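Local atomic coordinates of ATP-dependent RNA helicase HrpB (Escherichia coli, PDB entry 6EUD), a protein that hydrolyses ATP to ADP and phosphate and is classed as a bacterial DEAH/RHA-type RNA helicase that binds single-stranded RNA. Residues H612-L616 with L664-L668; L627-A633 with L681-Y687; M734-G739 with H793-P799; S759-L765 with M786-Y790. One frame throughout, in Å; residues are numbered along the deposited sequence.

Contact 1: residues H612-L616 with L664-L668; sequences HQAML and LETWL
The amide of Gln613 and the carboxylate of Glu665 lie nearly in one plane, 19° apart: NE2 of Gln613 donates over 2.8 Å to OE2 of Glu665, 16° out of the amide plane. The bond is moderately bent, 148° at the hydrogen, and uses the anti lone pair of OE2. Both chains fold at chi2 to bring their polar ends together, crossing at about a right angle. Beside this pair, CD1 of Leu616 rests 3.5 Å from the same OE2. The other methyl of Leu616, CD2, points into the leucine layer, 3.9 Å from CB of Leu664 and 4.1 Å from CD2 of Leu668. Leu664 returns the contact by laying CD1 3.5 Å from the backbone O of Leu616. Helix 608-622 packs on the short helix 664-667 through buried leucines, with the Gln613-Glu665 pair at the more exposed side. Glu665 OE1 forms a salt bridge with Arg620, one turn beyond Leu616 on the first helix. An alanine at Glu665 is likely to leave both the Gln613 amide and the Arg620 charge without this mate. The carboxylate therefore ties two points of one helix, and the nearby arginine would be expected to stabilise its negative charge.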
# COMPACT_ATOMS: atom_id res chain seq x y z
N HIS A 612 -23.92 -30.24 -2.67
CA HIS A 612 -23.74 -29.59 -1.40
C HIS A 612 -22.98 -28.29 -1.57
O HIS A 612 -23.33 -27.27 -0.97
CB HIS A 612 -23.01 -30.50 -0.43
CG HIS A 612 -23.78 -31.74 -0.11
ND1 HIS A 612 -23.17 -32.92 0.26
CD2 HIS A 612 -25.11 -31.98 -0.11
CE1 HIS A 612 -24.10 -33.83 0.47
NE2 HIS A 612 -25.29 -33.29 0.25
N GLN A 613 -21.96 -28.34 -2.42
CA GLN A 613 -21.18 -27.16 -2.69
C GLN A 613 -22.06 -26.11 -3.37
O GLN A 613 -22.01 -24.93 -3.01
CB GLN A 613 -19.96 -27.51 -3.56
CG GLN A 613 -18.97 -26.34 -3.71
CD GLN A 613 -18.31 -25.91 -2.38
OE1 GLN A 613 -17.93 -26.76 -1.56
NE2 GLN A 613 -18.19 -24.60 -2.17
N ALA A 614 -22.88 -26.54 -4.34
CA ALA A 614 -23.75 -25.60 -5.05
C ALA A 614 -24.75 -24.94 -4.09
O ALA A 614 -25.10 -23.77 -4.26
CB ALA A 614 -24.48 -26.30 -6.20
N MET A 615 -25.20 -25.68 -3.09
CA MET A 615 -26.10 -25.14 -2.08
C MET A 615 -25.41 -24.09 -1.19
O MET A 615 -26.04 -23.08 -0.80
CB MET A 615 -26.66 -26.27 -1.22
CG MET A 615 -27.67 -27.16 -1.93
SD MET A 615 -28.28 -28.48 -0.85
CE MET A 615 -29.49 -29.27 -1.91
N LEU A 616 -24.14 -24.34 -0.83
CA LEU A 616 -23.36 -23.36 -0.07
C LEU A 616 -23.29 -22.02 -0.79
O LEU A 616 -23.44 -20.97 -0.17
CB LEU A 616 -21.93 -23.86 0.20
CG LEU A 616 -21.76 -25.09 1.10
CD1 LEU A 616 -20.31 -25.24 1.48
CD2 LEU A 616 -22.61 -24.97 2.34
N LEU A 664 -18.48 -21.49 5.34
CA LEU A 664 -19.52 -22.54 5.21
C LEU A 664 -18.94 -23.93 4.96
O LEU A 664 -19.41 -24.93 5.52
CB LEU A 664 -20.48 -22.18 4.07
CG LEU A 664 -21.42 -21.03 4.38
CD1 LEU A 664 -22.18 -20.62 3.13
CD2 LEU A 664 -22.37 -21.45 5.49
N GLU A 665 -17.91 -23.98 4.11
CA GLU A 665 -17.19 -25.21 3.81
C GLU A 665 -16.63 -25.86 5.08
O GLU A 665 -16.64 -27.08 5.23
CB GLU A 665 -16.06 -24.92 2.80
CG GLU A 665 -16.54 -24.67 1.35
CD GLU A 665 -17.16 -23.29 1.14
OE1 GLU A 665 -16.95 -22.39 1.99
OE2 GLU A 665 -17.87 -23.09 0.13
N THR A 666 -16.16 -25.05 6.01
CA THR A 666 -15.54 -25.59 7.21
C THR A 666 -16.58 -25.96 8.30
O THR A 666 -16.53 -27.06 8.85
CB THR A 666 -14.48 -24.61 7.78
OG1 THR A 666 -15.10 -23.38 8.14
CG2 THR A 666 -13.46 -24.31 6.73
N TRP A 667 -17.54 -25.08 8.60
CA TRP A 667 -18.46 -25.35 9.71
C TRP A 667 -19.79 -26.03 9.34
O TRP A 667 -20.38 -26.72 10.17
CB TRP A 667 -18.76 -24.06 10.50
CG TRP A 667 -19.63 -23.03 9.84
CD1 TRP A 667 -19.23 -22.06 8.98
CD2 TRP A 667 -21.05 -22.83 10.02
NE1 TRP A 667 -20.29 -21.27 8.59
CE2 TRP A 667 -21.42 -21.72 9.22
CE3 TRP A 667 -22.03 -23.48 10.78
CZ2 TRP A 667 -22.75 -21.26 9.15
CZ3 TRP A 667 -23.35 -23.01 10.71
CH2 TRP A 667 -23.70 -21.92 9.90
N LEU A 668 -20.25 -25.85 8.10
CA LEU A 668 -21.59 -26.30 7.73
C LEU A 668 -21.58 -27.53 6.84
O LEU A 668 -22.37 -28.45 7.04
CB LEU A 668 -22.37 -25.18 7.04
CG LEU A 668 -23.79 -25.65 6.73
CD1 LEU A 668 -24.50 -26.04 8.05
CD2 LEU A 668 -24.60 -24.58 5.96

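Contact 2: residues L627-A633 with L681-Y687; sequences LNWTAEA and LKSLDIY
Two loops running into helices 631-646 and 686-692 pair here, with CB of Ala633 against CG2 of Ile686 where the helices start. Each helix has its N-cap: Thr630 OG1 accepts from Ala633 N, while Asp685 caps Gln688 N. Between them Ile686 is the central wedge. With chi1 at -66°, its CG1 lies beside the backbone N and its CG2 is anti to it; CG2 sits over the six-membered ring of Trp629, 3.7 Å from the centroid and 10° off the normal, a CH-pi contact. CD1 of Ile686 meets CB of Leu627 at 3.8 Å. Farther along, the carboxylate of Glu632 stacks on one face of Tyr687, the planes 21° apart, with CG of Glu632 3.5 Å from CD2 of Tyr687. A serine in place of Tyr687 would probably strip Glu632 of this flat surface and set its carboxylate free to turn. At the opposite end Lys682 NZ donates to Leu627 O over 3.0 Å, from above the carbonyl plane, and has a further weak bond to Ser625 O. Waters complete the seam: one accepts from Asn628 N and donates to both Leu681 O and Leu684 O, and another links Asn628 O to Ile686 N. The loop backbones are thus joined largely through water and one lysine, while apolar side chains fill the inner side.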
# COMPACT_ATOMS: atom_id res chain seq x y z
N LEU A 627 -31.16 -21.02 6.51
CA LEU A 627 -30.91 -22.06 7.50
C LEU A 627 -31.94 -21.95 8.62
O LEU A 627 -32.66 -20.95 8.72
CB LEU A 627 -29.50 -21.95 8.05
CG LEU A 627 -28.48 -22.06 6.92
CD1 LEU A 627 -27.09 -21.82 7.45
CD2 LEU A 627 -28.61 -23.43 6.25
N ASN A 628 -32.01 -22.99 9.45
CA ASN A 628 -32.95 -22.98 10.58
C ASN A 628 -32.33 -22.42 11.85
O ASN A 628 -31.68 -23.14 12.62
CB ASN A 628 -33.48 -24.38 10.86
CG ASN A 628 -34.54 -24.38 11.93
OD1 ASN A 628 -35.23 -23.38 12.12
ND2 ASN A 628 -34.70 -25.50 12.63
N TRP A 629 -32.56 -21.13 12.08
CA TRP A 629 -32.01 -20.46 13.25
C TRP A 629 -32.97 -20.51 14.42
O TRP A 629 -33.78 -19.60 14.60
CB TRP A 629 -31.65 -19.02 12.89
CG TRP A 629 -30.45 -18.98 12.03
CD1 TRP A 629 -30.41 -19.00 10.66
CD2 TRP A 629 -29.09 -18.97 12.47
NE1 TRP A 629 -29.11 -18.99 10.23
CE2 TRP A 629 -28.27 -18.98 11.32
CE3 TRP A 629 -28.48 -18.96 13.73
CZ2 TRP A 629 -26.87 -18.96 11.40
CZ3 TRP A 629 -27.08 -18.95 13.81
CH2 TRP A 629 -26.30 -18.95 12.65
N THR A 630 -32.89 -21.57 15.22
CA THR A 630 -33.70 -21.69 16.44
C THR A 630 -33.23 -20.64 17.46
O THR A 630 -32.10 -20.14 17.35
CB THR A 630 -33.58 -23.08 17.09
OG1 THR A 630 -32.21 -23.35 17.38
CG2 THR A 630 -34.11 -24.15 16.17
N ALA A 631 -34.10 -20.33 18.42
CA ALA A 631 -33.74 -19.48 19.55
C ALA A 631 -32.43 -19.96 20.19
O ALA A 631 -31.56 -19.14 20.54
CB ALA A 631 -34.84 -19.44 20.58
N GLU A 632 -32.29 -21.28 20.29
CA GLU A 632 -31.09 -21.87 20.89
C GLU A 632 -29.81 -21.66 20.05
O GLU A 632 -28.75 -21.30 20.60
CB GLU A 632 -31.30 -23.37 21.12
CG GLU A 632 -30.13 -24.03 21.81
CD GLU A 632 -30.28 -25.53 21.88
OE1 GLU A 632 -30.53 -26.16 20.83
OE2 GLU A 632 -30.20 -26.07 23.00
N ALA A 633 -29.90 -21.88 18.74
CA ALA A 633 -28.77 -21.63 17.84
C ALA A 633 -28.36 -20.18 17.88
O ALA A 633 -27.17 -19.88 17.98
CB ALA A 633 -29.10 -22.03 16.40
N LEU A 681 -32.07 -28.19 3.77
CA LEU A 681 -31.28 -27.09 4.33
C LEU A 681 -31.82 -26.63 5.70
O LEU A 681 -31.05 -26.27 6.57
CB LEU A 681 -31.22 -25.90 3.38
CG LEU A 681 -30.19 -25.95 2.26
CD1 LEU A 681 -30.17 -24.65 1.46
CD2 LEU A 681 -28.81 -26.26 2.82
N LYS A 682 -33.15 -26.65 5.87
CA LYS A 682 -33.77 -26.24 7.13
C LYS A 682 -33.63 -27.33 8.20
O LYS A 682 -33.92 -27.08 9.35
CB LYS A 682 -35.25 -25.91 6.93
CG LYS A 682 -35.55 -24.55 6.31
CD LYS A 682 -35.28 -23.42 7.29
CE LYS A 682 -35.80 -22.08 6.77
NZ LYS A 682 -35.48 -20.94 7.69
N SER A 683 -33.19 -28.51 7.82
CA SER A 683 -33.04 -29.64 8.74
C SER A 683 -31.67 -29.69 9.44
O SER A 683 -31.48 -30.39 10.44
CB SER A 683 -33.27 -30.95 7.99
OG SER A 683 -34.47 -30.89 7.24
N LEU A 684 -30.70 -28.96 8.89
CA LEU A 684 -29.37 -28.91 9.48
C LEU A 684 -29.41 -28.36 10.89
O LEU A 684 -30.05 -27.34 11.13
CB LEU A 684 -28.44 -28.07 8.62
CG LEU A 684 -28.22 -28.62 7.21
CD1 LEU A 684 -27.57 -27.56 6.34
CD2 LEU A 684 -27.38 -29.89 7.26
N ASP A 685 -28.73 -29.03 11.81
CA ASP A 685 -28.68 -28.64 13.21
C ASP A 685 -27.66 -27.54 13.39
O ASP A 685 -26.47 -27.80 13.62
CB ASP A 685 -28.35 -29.83 14.11
CG ASP A 685 -28.64 -29.56 15.57
OD1 ASP A 685 -28.54 -28.40 16.02
OD2 ASP A 685 -28.97 -30.51 16.30
N ILE A 686 -28.15 -26.31 13.28
CA ILE A 686 -27.29 -25.14 13.26
C ILE A 686 -26.54 -24.95 14.56
O ILE A 686 -25.38 -24.53 14.56
CB ILE A 686 -28.11 -23.86 12.92
CG1 ILE A 686 -28.66 -23.96 11.49
CG2 ILE A 686 -27.30 -22.59 13.13
CD1 ILE A 686 -27.60 -24.17 10.43
N TYR A 687 -27.22 -25.27 15.67
CA TYR A 687 -26.64 -25.19 17.01
C TYR A 687 -25.46 -26.13 17.15
O TYR A 687 -24.42 -25.75 17.67
CB TYR A 687 -27.67 -25.54 18.08
CG TYR A 687 -27.10 -25.74 19.47
CD1 TYR A 687 -26.69 -27.01 19.92
CD2 TYR A 687 -26.98 -24.67 20.35
CE1 TYR A 687 -26.16 -27.19 21.21
CE2 TYR A 687 -26.47 -24.84 21.63
CZ TYR A 687 -26.06 -26.10 22.06
OH TYR A 687 -25.55 -26.25 23.33
O HOH W 1 -31.10 -25.63 13.56
O HOH W 2 -36.54 -21.17 10.43
O HOH W 3 -32.69 -27.53 12.36
O HOH W 4 -30.41 -25.38 9.28

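Contact 3: residues M734-G739 with H793-P799; sequences MQEMFG and HVWPDDP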
# COMPACT_ATOMS: atom_id res chain seq x y z
N MET A 734 -38.74 -12.26 42.07
CA MET A 734 -37.97 -11.72 43.19
C MET A 734 -37.90 -12.70 44.34
O MET A 734 -36.84 -12.89 44.94
CB MET A 734 -38.58 -10.41 43.66
CG MET A 734 -37.82 -9.74 44.79
SD MET A 734 -38.55 -8.16 45.27
CE MET A 734 -40.15 -8.66 45.92
N GLN A 735 -39.02 -13.35 44.64
CA GLN A 735 -39.10 -14.28 45.77
C GLN A 735 -38.03 -15.39 45.68
O GLN A 735 -37.56 -15.90 46.71
CB GLN A 735 -40.52 -14.89 45.84
CG GLN A 735 -40.85 -15.81 44.68
CD GLN A 735 -42.26 -15.65 44.14
OE1 GLN A 735 -42.92 -14.64 44.37
NE2 GLN A 735 -42.72 -16.65 43.40
N GLU A 736 -37.62 -15.74 44.46
CA GLU A 736 -36.67 -16.81 44.25
C GLU A 736 -35.23 -16.38 44.53
O GLU A 736 -34.34 -17.22 44.69
CB GLU A 736 -36.77 -17.35 42.82
CG GLU A 736 -38.09 -18.07 42.51
CD GLU A 736 -37.92 -19.20 41.49
OE1 GLU A 736 -37.96 -18.95 40.26
OE2 GLU A 736 -37.73 -20.36 41.94
N MET A 737 -34.99 -15.08 44.60
CA MET A 737 -33.64 -14.58 44.85
C MET A 737 -33.34 -14.38 46.34
O MET A 737 -32.28 -13.87 46.70
CB MET A 737 -33.43 -13.27 44.10
CG MET A 737 -33.49 -13.41 42.59
SD MET A 737 -32.31 -14.62 42.01
CE MET A 737 -30.76 -13.94 42.65
N PHE A 738 -34.28 -14.76 47.20
CA PHE A 738 -34.05 -14.64 48.64
C PHE A 738 -32.90 -15.51 49.11
O PHE A 738 -32.81 -16.70 48.77
CB PHE A 738 -35.31 -15.01 49.41
CG PHE A 738 -36.42 -14.02 49.26
CD1 PHE A 738 -36.16 -12.74 48.80
CD2 PHE A 738 -37.72 -14.38 49.57
CE1 PHE A 738 -37.19 -11.83 48.65
CE2 PHE A 738 -38.74 -13.47 49.42
CZ PHE A 738 -38.48 -12.19 48.97
N GLY A 739 -32.02 -14.94 49.93
CA GLY A 739 -30.89 -15.68 50.45
C GLY A 739 -29.59 -15.34 49.73
O GLY A 739 -28.50 -15.67 50.21
N HIS A 793 -48.10 -14.40 50.57
CA HIS A 793 -46.68 -14.71 50.52
C HIS A 793 -45.92 -14.07 51.68
O HIS A 793 -46.32 -13.02 52.19
CB HIS A 793 -46.05 -14.25 49.20
CG HIS A 793 -46.43 -15.09 48.03
ND1 HIS A 793 -47.62 -14.94 47.36
CD2 HIS A 793 -45.77 -16.10 47.41
CE1 HIS A 793 -47.68 -15.82 46.38
NE2 HIS A 793 -46.57 -16.54 46.38
N VAL A 794 -44.81 -14.69 52.08
CA VAL A 794 -43.91 -14.07 53.03
C VAL A 794 -42.95 -13.13 52.30
O VAL A 794 -42.17 -13.56 51.44
CB VAL A 794 -43.10 -15.12 53.84
CG1 VAL A 794 -42.21 -14.43 54.86
CG2 VAL A 794 -44.03 -16.11 54.51
N TRP A 795 -43.01 -11.84 52.63
CA TRP A 795 -42.09 -10.84 52.11
C TRP A 795 -41.24 -10.30 53.25
O TRP A 795 -41.60 -9.32 53.90
CB TRP A 795 -42.85 -9.71 51.43
CG TRP A 795 -43.84 -10.22 50.43
CD1 TRP A 795 -45.18 -10.40 50.62
CD2 TRP A 795 -43.56 -10.66 49.09
NE1 TRP A 795 -45.76 -10.90 49.48
CE2 TRP A 795 -44.79 -11.07 48.53
CE3 TRP A 795 -42.40 -10.74 48.32
CZ2 TRP A 795 -44.88 -11.55 47.22
CZ3 TRP A 795 -42.50 -11.21 47.02
CH2 TRP A 795 -43.73 -11.62 46.49
N PRO A 796 -40.09 -10.95 53.50
CA PRO A 796 -39.23 -10.72 54.68
C PRO A 796 -38.50 -9.38 54.69
O PRO A 796 -38.14 -8.84 53.63
CB PRO A 796 -38.23 -11.86 54.59
CG PRO A 796 -38.11 -12.13 53.13
CD PRO A 796 -39.49 -11.91 52.56
N ASP A 797 -38.27 -8.85 55.89
CA ASP A 797 -37.61 -7.56 56.05
C ASP A 797 -36.12 -7.68 55.71
O ASP A 797 -35.47 -6.69 55.39
CB ASP A 797 -37.81 -7.03 57.47
CG ASP A 797 -39.28 -6.73 57.79
OD1 ASP A 797 -39.89 -5.84 57.15
OD2 ASP A 797 -39.84 -7.40 58.68
N ASP A 798 -35.58 -8.90 55.77
CA ASP A 798 -34.17 -9.12 55.41
C ASP A 798 -34.01 -10.23 54.35
O ASP A 798 -33.49 -11.32 54.64
CB ASP A 798 -33.36 -9.47 56.66
CG ASP A 798 -31.88 -9.18 56.50
OD1 ASP A 798 -31.41 -8.20 57.11
OD2 ASP A 798 -31.20 -9.92 55.77
N PRO A 799 -34.45 -9.95 53.11
CA PRO A 799 -34.46 -10.94 52.02
C PRO A 799 -33.08 -11.48 51.67
O PRO A 799 -32.96 -12.64 51.29
CB PRO A 799 -35.06 -10.16 50.85
CG PRO A 799 -34.80 -8.73 51.17
CD PRO A 799 -34.88 -8.62 52.64
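The loop after strand 729-733, which starts as a 3-10 turn, is covered here by the irregular tail that follows helix 779-789, within the C-terminal region of HrpB. Apolar contacts do most of the work, and Phe738 is at their centre. Pro796 lies over one face of its ring, with CG 4.2 Å from the centroid and 18° off the normal, a CH-pi contact; CD of the same proline is 3.6 Å from Phe738 CE2. The opposite face is occupied from within its own loop by CA of Gln735. Trp795 CE3 and the carbonyl of Val794 approach the ring edge, and Pro799 CB comes within 3.5 Å of Phe738 CD1, so tail residues meet the ring at one face, at the edge and obliquely. Met734 forms a second apolar contact. Its CG is anti to the backbone N (chi1 -178°) and the chain stays extended until it bends at chi3, which brings CE to 3.6 Å from CZ3 of Trp795. The Met734 side chain also touches Phe774, Trp775 and Tyr779, joining the loop to the two helices before the tail. Gln735 packs on the same indole, its OE1 3.8 Å from Trp795 CH2, while the indole NE1 is held by Tyr790 O.

The polar part is a backbone bond that closes the far end: Gly739 N donates to Pro799 O over 2.8 Å, at 150° about the hydrogen, and the same oxygen lies 3.5 Å from Phe738 CA, a CA-H...O contact.

Contact 4: residues S759-L765 with M786-Y790; sequences SPAQRPL and MKGRY
The beta hairpin of strands 751-758 and 764-768, turning through a type I beta turn from Ser759 to Gln762, packs against the C-terminal end of helix 779-789. Inside the turn Ser759 OG accepts from Ala761 N, an ST turn, and Ser759 N bonds to Arg763 O, closing the hairpin between the two antiparallel strands. Across the contact Tyr790 is sandwiched: Pro760 lies on one face, its CG 4.2 Å from the ring centroid in a CH-pi contact, and CG of Arg789, its neighbour in sequence, lies on the other. The guanidinium of Arg763 comes in at the ring's edge, almost coplanar with it (9°), and NH2 donates to Tyr790 OH over 2.9 Å. That bond is nearly straight, 172° at the hydrogen, and keeps within the guanidinium plane. Arg763 runs extended from the backbone and turns at chi3 (67°) to present this edge. Its own faces are taken by Ser759 OG and, opposite, NH1 of Arg789. Met786 bends at chi2 and chi3, so that SD rests 4.0 Å from Leu765 CD1 and CE reaches Pro760 and Ser759. Arg763 NE and Arg789 NH1 are 3.7 Å apart, two like charges whose proximity is likely to cost some energy; Glu785, in a long and weak ion pair with Arg789, may offset part of it, while the tyrosine hydroxyl fixes the turn of the Arg763 guanidinium.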
# COMPACT_ATOMS: atom_id res chain seq x y z
N SER A 759 -42.82 -10.10 40.09
CA SER A 759 -43.78 -10.52 41.10
C SER A 759 -44.23 -11.98 40.89
O SER A 759 -43.91 -12.57 39.86
CB SER A 759 -44.97 -9.57 41.05
OG SER A 759 -45.76 -9.86 39.90
N PRO A 760 -44.99 -12.56 41.84
CA PRO A 760 -45.57 -13.90 41.63
C PRO A 760 -46.31 -14.05 40.32
O PRO A 760 -46.37 -15.16 39.79
CB PRO A 760 -46.55 -14.03 42.78
CG PRO A 760 -45.91 -13.27 43.87
CD PRO A 760 -45.26 -12.09 43.21
N ALA A 761 -46.86 -12.95 39.82
CA ALA A 761 -47.61 -12.95 38.57
C ALA A 761 -46.71 -12.56 37.39
O ALA A 761 -47.22 -12.24 36.32
CB ALA A 761 -48.81 -12.01 38.66
N GLN A 762 -45.38 -12.60 37.60
CA GLN A 762 -44.42 -12.56 36.50
C GLN A 762 -44.43 -11.19 35.84
O GLN A 762 -44.00 -11.01 34.71
CB GLN A 762 -44.72 -13.74 35.56
CG GLN A 762 -43.95 -15.01 35.96
CD GLN A 762 -42.79 -15.32 34.98
OE1 GLN A 762 -41.59 -15.46 35.38
NE2 GLN A 762 -43.23 -15.75 33.76
N ARG A 763 -44.80 -10.24 36.69
CA ARG A 763 -44.87 -8.79 36.47
C ARG A 763 -43.60 -8.12 37.02
O ARG A 763 -43.28 -8.28 38.20
CB ARG A 763 -46.12 -8.23 37.16
CG ARG A 763 -46.36 -6.73 37.04
CD ARG A 763 -47.61 -6.31 37.85
NE ARG A 763 -47.47 -6.45 39.31
CZ ARG A 763 -48.03 -7.40 40.07
NH1 ARG A 763 -47.84 -7.40 41.39
NH2 ARG A 763 -48.80 -8.34 39.54
N PRO A 764 -42.86 -7.38 36.16
CA PRO A 764 -41.60 -6.67 36.45
C PRO A 764 -41.70 -5.66 37.59
O PRO A 764 -42.38 -4.64 37.47
CB PRO A 764 -41.29 -5.95 35.12
CG PRO A 764 -42.57 -5.94 34.38
CD PRO A 764 -43.30 -7.18 34.77
N LEU A 765 -41.02 -5.96 38.69
CA LEU A 765 -40.96 -5.12 39.87
C LEU A 765 -39.76 -4.17 39.84
O LEU A 765 -39.86 -3.01 40.24
CB LEU A 765 -40.89 -5.98 41.13
CG LEU A 765 -42.08 -6.90 41.39
CD1 LEU A 765 -41.86 -7.72 42.66
CD2 LEU A 765 -43.38 -6.10 41.47
N MET A 786 -45.97 -5.73 47.84
CA MET A 786 -46.08 -7.18 47.81
C MET A 786 -46.82 -7.69 49.04
O MET A 786 -47.37 -8.80 49.04
CB MET A 786 -44.69 -7.83 47.69
CG MET A 786 -43.96 -7.46 46.42
SD MET A 786 -45.05 -7.44 44.99
CE MET A 786 -45.21 -9.17 44.76
N LYS A 787 -46.82 -6.89 50.10
CA LYS A 787 -47.63 -7.19 51.27
C LYS A 787 -49.09 -6.78 51.04
O LYS A 787 -49.97 -7.19 51.79
CB LYS A 787 -47.06 -6.50 52.51
CG LYS A 787 -45.89 -7.25 53.11
CD LYS A 787 -45.41 -6.61 54.40
CE LYS A 787 -44.36 -7.49 55.06
NZ LYS A 787 -43.81 -6.87 56.30
N GLY A 788 -49.32 -6.01 49.99
CA GLY A 788 -50.67 -5.56 49.65
C GLY A 788 -51.38 -6.36 48.56
O GLY A 788 -52.57 -6.66 48.69
N ARG A 789 -50.67 -6.70 47.49
CA ARG A 789 -51.31 -7.40 46.38
C ARG A 789 -51.17 -8.92 46.52
O ARG A 789 -51.92 -9.67 45.91
CB ARG A 789 -50.74 -6.94 45.05
CG ARG A 789 -51.56 -7.36 43.85
CD ARG A 789 -51.15 -6.58 42.63
NE ARG A 789 -51.23 -5.14 42.89
CZ ARG A 789 -50.79 -4.21 42.05
NH1 ARG A 789 -50.22 -4.57 40.91
NH2 ARG A 789 -50.91 -2.93 42.36
N TYR A 790 -50.22 -9.35 47.34
CA TYR A 790 -50.04 -10.79 47.60
C TYR A 790 -49.74 -11.06 49.07
O TYR A 790 -48.63 -11.48 49.41
CB TYR A 790 -48.92 -11.37 46.72
CG TYR A 790 -49.14 -11.13 45.24
CD1 TYR A 790 -50.07 -11.89 44.53
CD2 TYR A 790 -48.44 -10.15 44.55
CE1 TYR A 790 -50.29 -11.68 43.19
CE2 TYR A 790 -48.64 -9.93 43.20
CZ TYR A 790 -49.57 -10.70 42.52
OH TYR A 790 -49.79 -10.49 41.18

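In the fold
Running from the N terminus, the chain passes the two helicase domains and the strands up to 596-602 before contact 1 opens on helix 608-622. Contact 2 opens at 627-633 before contact 1 closes at 664-668, and closes at 681-687, so the two loops cross; Leu668 packs on both Leu627 and Leu684, joining them into one helical body. Contact 3 opens later, at 734-739, and closes at 793-799; contact 4, 759-765 with 786-790, is nested inside that loop. Trp795 and Gln735 touch residues of contact 4, tying the sheet containing 751-758 to helix 779-789 and the tail. Contacts 2 and 4 remain about 16 Å apart at their nearest atoms.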